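Local coordinates for DNA alpha-glucosyltransferase (Enterobacteria phage T4, PDB 1XV5), which belongs to the GT-B clan of glycosyltransferases, built from two domains with parallel sheets, and holds uridine-5'-diphosphate in the model, at residues 105-119 with 134-147. Numbering follows the deposited sequence.
Sequences KPSIRVVVYQHDHSV and RADVIFSHSDNGDF. With GOL (glycerol), chain G; EDO (1,2-ethanediol), chain D.
R134, at the end of helix 128-134, reaches over V110 to the turn that precedes strand 109-114. Its chain bends at chi2 (63°), laying one guanidinium face on V110 CG2 while NH1 donates in its own plane to I108 O at 3.0 Å. Arginine suits this place because it can pack flat and still bond along its edge: NH2 forms a salt bridge with D136 OD1. A135, small enough to sit beside V112, presses its CB close on V112 CG2. D136 OD1 is gripped twice, since it also takes the V110 N-H on its anti lone pair at 2.9 Å, and D136 N returns a bond to V110 O.

From V137 the strands run parallel, 14° apart. V112 N meets V137 O at 2.8 Å, nearly straight on, and F139 N and Q114 N continue the ladder through V112 O and F139 O. Beta-branched V137 and V111 lie side by side on the face that also carries F139 and Y113, whose rings form an offset stack (centroids 4.5 Å apart, planes at 12°); V111 CG1 touches the F139 edge.

Past the strand, H141 NE2 shares glycerol O3 with H115 ND1, and water 1 links H141 N to Q114 O and D116 O. D146 OD1 accepts V119 N at 3.0 Å and is also bound by Y301, while K300 pairs with OD2. F147 receives Q114 CB squarely over its ring centre, 3.9 Å away. Adjacent parallel strands joined through helices, with loops at their C-terminal ends turned toward the UDP cleft, mark the Rossmann-like domain of a GT-B fold.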
loop_
_atom_site.group_PDB
_atom_site.type_symbol
_atom_site.label_atom_id
_atom_site.label_comp_id
_atom_site.label_asym_id
_atom_site.label_seq_id
_atom_site.Cartn_x
_atom_site.Cartn_y
_atom_site.Cartn_z
ATOM N N LYS A 105 -0.035 5.295 -29.103
ATOM C CA LYS A 105 -0.568 6.403 -29.886
ATOM C C LYS A 105 -0.251 7.731 -29.205
ATOM O O LYS A 105 -0.489 7.900 -28.009
ATOM C CB LYS A 105 -2.082 6.254 -30.075
ATOM C CG LYS A 105 -2.475 5.004 -30.851
ATOM C CD LYS A 105 -3.884 5.088 -31.418
ATOM C CE LYS A 105 -4.937 5.108 -30.334
ATOM N NZ LYS A 105 -6.303 5.171 -30.921
ATOM N N PRO A 106 0.313 8.687 -29.961
ATOM C CA PRO A 106 0.668 10.004 -29.426
ATOM C C PRO A 106 -0.495 10.747 -28.774
ATOM O O PRO A 106 -0.294 11.539 -27.854
ATOM C CB PRO A 106 1.202 10.739 -30.654
ATOM C CG PRO A 106 1.836 9.640 -31.436
ATOM C CD PRO A 106 0.800 8.541 -31.345
ATOM N N SER A 107 -1.709 10.487 -29.248
ATOM C CA SER A 107 -2.892 11.156 -28.714
ATOM C C SER A 107 -3.320 10.622 -27.349
ATOM O O SER A 107 -4.059 11.283 -26.624
ATOM C CB SER A 107 -4.056 11.028 -29.696
ATOM O OG SER A 107 -4.460 9.677 -29.833
ATOM N N ILE A 108 -2.861 9.425 -27.002
ATOM C CA ILE A 108 -3.211 8.827 -25.720
ATOM C C ILE A 108 -2.493 9.536 -24.575
ATOM O O ILE A 108 -1.286 9.781 -24.643
ATOM C CB ILE A 108 -2.861 7.318 -25.700
ATOM C CG1 ILE A 108 -3.818 6.559 -26.626
ATOM C CG2 ILE A 108 -2.940 6.777 -24.280
ATOM C CD1 ILE A 108 -3.516 5.076 -26.773
ATOM N N ARG A 109 -3.237 9.873 -23.526
ATOM C CA ARG A 109 -2.646 10.549 -22.379
ATOM C C ARG A 109 -2.074 9.508 -21.430
ATOM O O ARG A 109 -2.814 8.741 -20.816
ATOM C CB ARG A 109 -3.693 11.407 -21.657
ATOM C CG ARG A 109 -3.125 12.205 -20.491
ATOM C CD ARG A 109 -4.049 13.337 -20.067
ATOM N NE ARG A 109 -4.216 14.325 -21.131
ATOM C CZ ARG A 109 -4.862 15.479 -20.993
ATOM N NH1 ARG A 109 -5.408 15.803 -19.828
ATOM N NH2 ARG A 109 -4.968 16.308 -22.022
ATOM N N VAL A 110 -0.753 9.481 -21.319
ATOM C CA VAL A 110 -0.083 8.520 -20.459
ATOM C C VAL A 110 0.138 9.073 -19.058
ATOM O O VAL A 110 0.783 10.103 -18.877
ATOM C CB VAL A 110 1.273 8.103 -21.055
ATOM C CG1 VAL A 110 2.002 7.176 -20.101
ATOM C CG2 VAL A 110 1.055 7.422 -22.401
ATOM N N VAL A 111 -0.405 8.370 -18.072
ATOM C CA VAL A 111 -0.279 8.778 -16.684
ATOM C C VAL A 111 0.632 7.797 -15.956
ATOM O O VAL A 111 0.407 6.587 -15.982
ATOM C CB VAL A 111 -1.654 8.794 -15.992
ATOM C CG1 VAL A 111 -1.508 9.279 -14.560
ATOM C CG2 VAL A 111 -2.611 9.685 -16.771
ATOM N N VAL A 112 1.667 8.319 -15.310
ATOM C CA VAL A 112 2.590 7.462 -14.588
ATOM C C VAL A 112 2.558 7.722 -13.091
ATOM O O VAL A 112 2.743 8.852 -12.640
ATOM C CB VAL A 112 4.032 7.651 -15.085
ATOM C CG1 VAL A 112 4.975 6.780 -14.271
ATOM C CG2 VAL A 112 4.119 7.293 -16.564
ATOM N N TYR A 113 2.307 6.662 -12.331
ATOM C CA TYR A 113 2.266 6.744 -10.877
ATOM C C TYR A 113 3.489 6.036 -10.310
ATOM O O TYR A 113 3.746 4.874 -10.643
ATOM C CB TYR A 113 1.023 6.039 -10.325
ATOM C CG TYR A 113 -0.276 6.813 -10.380
ATOM C CD1 TYR A 113 -0.698 7.583 -9.292
ATOM C CD2 TYR A 113 -1.115 6.727 -11.491
ATOM C CE1 TYR A 113 -1.933 8.238 -9.308
ATOM C CE2 TYR A 113 -2.347 7.377 -11.519
ATOM C CZ TYR A 113 -2.753 8.127 -10.425
ATOM O OH TYR A 113 -3.983 8.738 -10.435
ATOM N N GLN A 114 4.249 6.731 -9.472
ATOM C CA GLN A 114 5.398 6.109 -8.834
ATOM C C GLN A 114 4.901 5.738 -7.446
ATOM O O GLN A 114 4.700 6.604 -6.596
ATOM C CB GLN A 114 6.580 7.069 -8.721
ATOM C CG GLN A 114 7.748 6.423 -8.000
ATOM C CD GLN A 114 8.063 5.050 -8.565
ATOM O OE1 GLN A 114 8.489 4.921 -9.716
ATOM N NE2 GLN A 114 7.841 4.016 -7.765
ATOM N N HIS A 115 4.705 4.442 -7.232
ATOM C CA HIS A 115 4.177 3.930 -5.974
ATOM C C HIS A 115 5.192 3.554 -4.909
ATOM O O HIS A 115 4.815 3.264 -3.771
ATOM C CB HIS A 115 3.292 2.721 -6.273
ATOM C CG HIS A 115 2.058 3.060 -7.046
ATOM N ND1 HIS A 115 0.988 3.723 -6.483
ATOM C CD2 HIS A 115 1.736 2.863 -8.346
ATOM C CE1 HIS A 115 0.061 3.919 -7.403
ATOM N NE2 HIS A 115 0.491 3.408 -8.544
ATOM N N ASP A 116 6.472 3.561 -5.262
ATOM C CA ASP A 116 7.503 3.187 -4.303
ATOM C C ASP A 116 8.204 4.372 -3.644
ATOM O O ASP A 116 8.048 5.517 -4.071
ATOM C CB ASP A 116 8.498 2.241 -4.976
ATOM C CG ASP A 116 7.870 0.894 -5.308
ATOM O OD1 ASP A 116 8.426 0.154 -6.147
ATOM O OD2 ASP A 116 6.810 0.572 -4.719
ATOM N N HIS A 117 8.976 4.089 -2.598
ATOM C CA HIS A 117 9.644 5.138 -1.836
ATOM C C HIS A 117 11.162 5.271 -1.967
ATOM O O HIS A 117 11.659 6.215 -2.575
ATOM C CB HIS A 117 9.286 4.969 -0.357
ATOM C CG HIS A 117 7.813 4.870 -0.104
ATOM N ND1 HIS A 117 6.960 5.947 -0.233
ATOM C CD2 HIS A 117 7.037 3.815 0.240
ATOM C CE1 HIS A 117 5.723 5.557 0.022
ATOM N NE2 HIS A 117 5.743 4.267 0.311
ATOM N N SER A 118 11.890 4.333 -1.372
ATOM C CA SER A 118 13.350 4.358 -1.378
ATOM C C SER A 118 14.008 4.118 -2.731
ATOM O O SER A 118 13.443 3.460 -3.604
ATOM C CB SER A 118 13.884 3.326 -0.380
ATOM O OG SER A 118 15.294 3.224 -0.464
ATOM N N VAL A 119 15.216 4.654 -2.892
ATOM C CA VAL A 119 15.976 4.477 -4.123
ATOM C C VAL A 119 16.259 2.992 -4.333
ATOM O O VAL A 119 16.348 2.527 -5.469
ATOM C CB VAL A 119 17.332 5.227 -4.074
ATOM C CG1 VAL A 119 17.103 6.723 -4.128
ATOM C CG2 VAL A 119 18.092 4.854 -2.805
ATOM N N ARG A 134 7.739 9.700 -21.443
ATOM C CA ARG A 134 6.546 9.603 -22.278
ATOM C C ARG A 134 5.316 10.115 -21.536
ATOM O O ARG A 134 4.343 10.552 -22.147
ATOM C CB ARG A 134 6.307 8.149 -22.701
ATOM C CG ARG A 134 4.980 7.921 -23.426
ATOM C CD ARG A 134 4.917 8.698 -24.733
ATOM N NE ARG A 134 3.631 8.551 -25.418
ATOM C CZ ARG A 134 2.509 9.169 -25.064
ATOM N NH1 ARG A 134 1.394 8.967 -25.754
ATOM N NH2 ARG A 134 2.496 9.995 -24.025
ATOM N N ALA A 135 5.374 10.062 -20.212
ATOM C CA ALA A 135 4.262 10.488 -19.376
ATOM C C ALA A 135 3.802 11.924 -19.597
ATOM O O ALA A 135 4.610 12.838 -19.750
ATOM C CB ALA A 135 4.619 10.290 -17.906
ATOM N N ASP A 136 2.486 12.104 -19.609
ATOM C CA ASP A 136 1.886 13.422 -19.765
ATOM C C ASP A 136 1.533 13.916 -18.368
ATOM O O ASP A 136 1.349 15.112 -18.143
ATOM C CB ASP A 136 0.623 13.340 -20.621
ATOM C CG ASP A 136 0.915 12.922 -22.046
ATOM O OD1 ASP A 136 0.579 11.780 -22.419
ATOM O OD2 ASP A 136 1.494 13.739 -22.792
ATOM N N VAL A 137 1.438 12.973 -17.435
ATOM C CA VAL A 137 1.116 13.268 -16.044
ATOM C C VAL A 137 1.911 12.307 -15.163
ATOM O O VAL A 137 1.917 11.099 -15.405
ATOM C CB VAL A 137 -0.389 13.059 -15.752
ATOM C CG1 VAL A 137 -0.700 13.446 -14.308
ATOM C CG2 VAL A 137 -1.236 13.884 -16.718
ATOM N N ILE A 138 2.570 12.845 -14.142
ATOM C CA ILE A 138 3.371 12.031 -13.232
ATOM C C ILE A 138 2.955 12.265 -11.781
ATOM O O ILE A 138 2.767 13.410 -11.369
ATOM C CB ILE A 138 4.865 12.378 -13.361
ATOM C CG1 ILE A 138 5.309 12.222 -14.817
ATOM C CG2 ILE A 138 5.692 11.481 -12.447
ATOM C CD1 ILE A 138 6.697 12.770 -15.085
ATOM N N PHE A 139 2.821 11.180 -11.020
ATOM C CA PHE A 139 2.437 11.251 -9.605
ATOM C C PHE A 139 3.453 10.532 -8.712
ATOM O O PHE A 139 4.044 9.525 -9.114
ATOM C CB PHE A 139 1.090 10.567 -9.350
ATOM C CG PHE A 139 -0.106 11.299 -9.887
ATOM C CD1 PHE A 139 -0.701 10.900 -11.080
ATOM C CD2 PHE A 139 -0.696 12.327 -9.158
ATOM C CE1 PHE A 139 -1.871 11.508 -11.535
ATOM C CE2 PHE A 139 -1.864 12.942 -9.604
ATOM C CZ PHE A 139 -2.455 12.529 -10.793
ATOM N N SER A 140 3.632 11.041 -7.493
ATOM C CA SER A 140 4.527 10.420 -6.517
ATOM C C SER A 140 3.937 10.635 -5.123
ATOM O O SER A 140 3.081 11.494 -4.935
ATOM C CB SER A 140 5.931 11.025 -6.577
ATOM O OG SER A 140 5.982 12.283 -5.930
ATOM N N HIS A 141 4.404 9.858 -4.152
ATOM C CA HIS A 141 3.908 9.959 -2.780
ATOM C C HIS A 141 4.442 11.162 -2.003
ATOM O O HIS A 141 3.870 11.542 -0.981
ATOM C CB HIS A 141 4.260 8.694 -1.990
ATOM C CG HIS A 141 3.406 7.508 -2.313
ATOM N ND1 HIS A 141 2.055 7.465 -2.046
ATOM C CD2 HIS A 141 3.723 6.304 -2.845
ATOM C CE1 HIS A 141 1.576 6.284 -2.396
ATOM N NE2 HIS A 141 2.568 5.560 -2.883
ATOM N N SER A 142 5.530 11.762 -2.474
ATOM C CA SER A 142 6.105 12.892 -1.749
ATOM C C SER A 142 6.956 13.832 -2.594
ATOM O O SER A 142 7.735 13.395 -3.443
ATOM C CB SER A 142 6.943 12.368 -0.579
ATOM O OG SER A 142 7.598 13.423 0.105
ATOM N N ASP A 143 6.805 15.131 -2.350
ATOM C CA ASP A 143 7.578 16.131 -3.074
ATOM C C ASP A 143 9.057 16.002 -2.704
ATOM O O ASP A 143 9.934 16.387 -3.478
ATOM C CB ASP A 143 7.106 17.551 -2.722
ATOM C CG ASP A 143 5.664 17.818 -3.125
ATOM O OD1 ASP A 143 5.205 17.261 -4.143
ATOM O OD2 ASP A 143 4.987 18.608 -2.429
ATOM N N ASN A 144 9.328 15.451 -1.522
ATOM C CA ASN A 144 10.704 15.295 -1.047
ATOM C C ASN A 144 11.235 13.867 -1.096
ATOM O O ASN A 144 12.298 13.576 -0.543
ATOM C CB ASN A 144 10.822 15.833 0.381
ATOM C CG ASN A 144 10.569 17.323 0.459
ATOM O OD1 ASN A 144 11.289 18.115 -0.146
ATOM N ND2 ASN A 144 9.537 17.713 1.199
ATOM N N GLY A 145 10.504 12.979 -1.761
ATOM C CA GLY A 145 10.939 11.598 -1.862
ATOM C C GLY A 145 12.127 11.416 -2.792
ATOM O O GLY A 145 12.535 12.346 -3.487
ATOM N N ASP A 146 12.679 10.208 -2.809
ATOM C CA ASP A 146 13.822 9.903 -3.658
ATOM C C ASP A 146 13.481 10.026 -5.139
ATOM O O ASP A 146 14.313 10.458 -5.937
ATOM C CB ASP A 146 14.343 8.496 -3.345
ATOM C CG ASP A 146 15.033 8.419 -1.991
ATOM O OD1 ASP A 146 15.279 7.295 -1.506
ATOM O OD2 ASP A 146 15.340 9.484 -1.415
ATOM N N PHE A 147 12.263 9.650 -5.514
ATOM C CA PHE A 147 11.854 9.744 -6.913
ATOM C C PHE A 147 11.963 11.183 -7.405
ATOM O O PHE A 147 12.525 11.443 -8.469
ATOM C CB PHE A 147 10.412 9.256 -7.087
ATOM C CG PHE A 147 9.886 9.408 -8.491
ATOM C CD1 PHE A 147 10.313 8.559 -9.508
ATOM C CD2 PHE A 147 8.978 10.414 -8.798
ATOM C CE1 PHE A 147 9.843 8.711 -10.813
ATOM C CE2 PHE A 147 8.502 10.577 -10.101
ATOM C CZ PHE A 147 8.936 9.724 -11.110
HETATM C C1 GOL G . 0.726 2.419 -1.227
HETATM O O1 GOL G . 1.204 2.265 0.264
HETATM C C2 GOL G . 0.892 1.540 -2.179
HETATM O O2 GOL G . 2.186 1.179 -2.268
HETATM C C3 GOL G . 0.508 2.079 -3.297
HETATM O O3 GOL G . 0.973 3.491 -3.831
HETATM C C1 EDO D . 6.024 -2.880 -3.516
HETATM O O1 EDO D . 6.456 -2.279 -4.751
HETATM C C2 EDO D . 4.494 -2.900 -3.401
HETATM O O2 EDO D . 3.949 -1.573 -3.305
HETATM O O HOH W 1 6.413 7.570 -4.844
HETATM O O HOH W 2 10.519 8.478 -3.588
#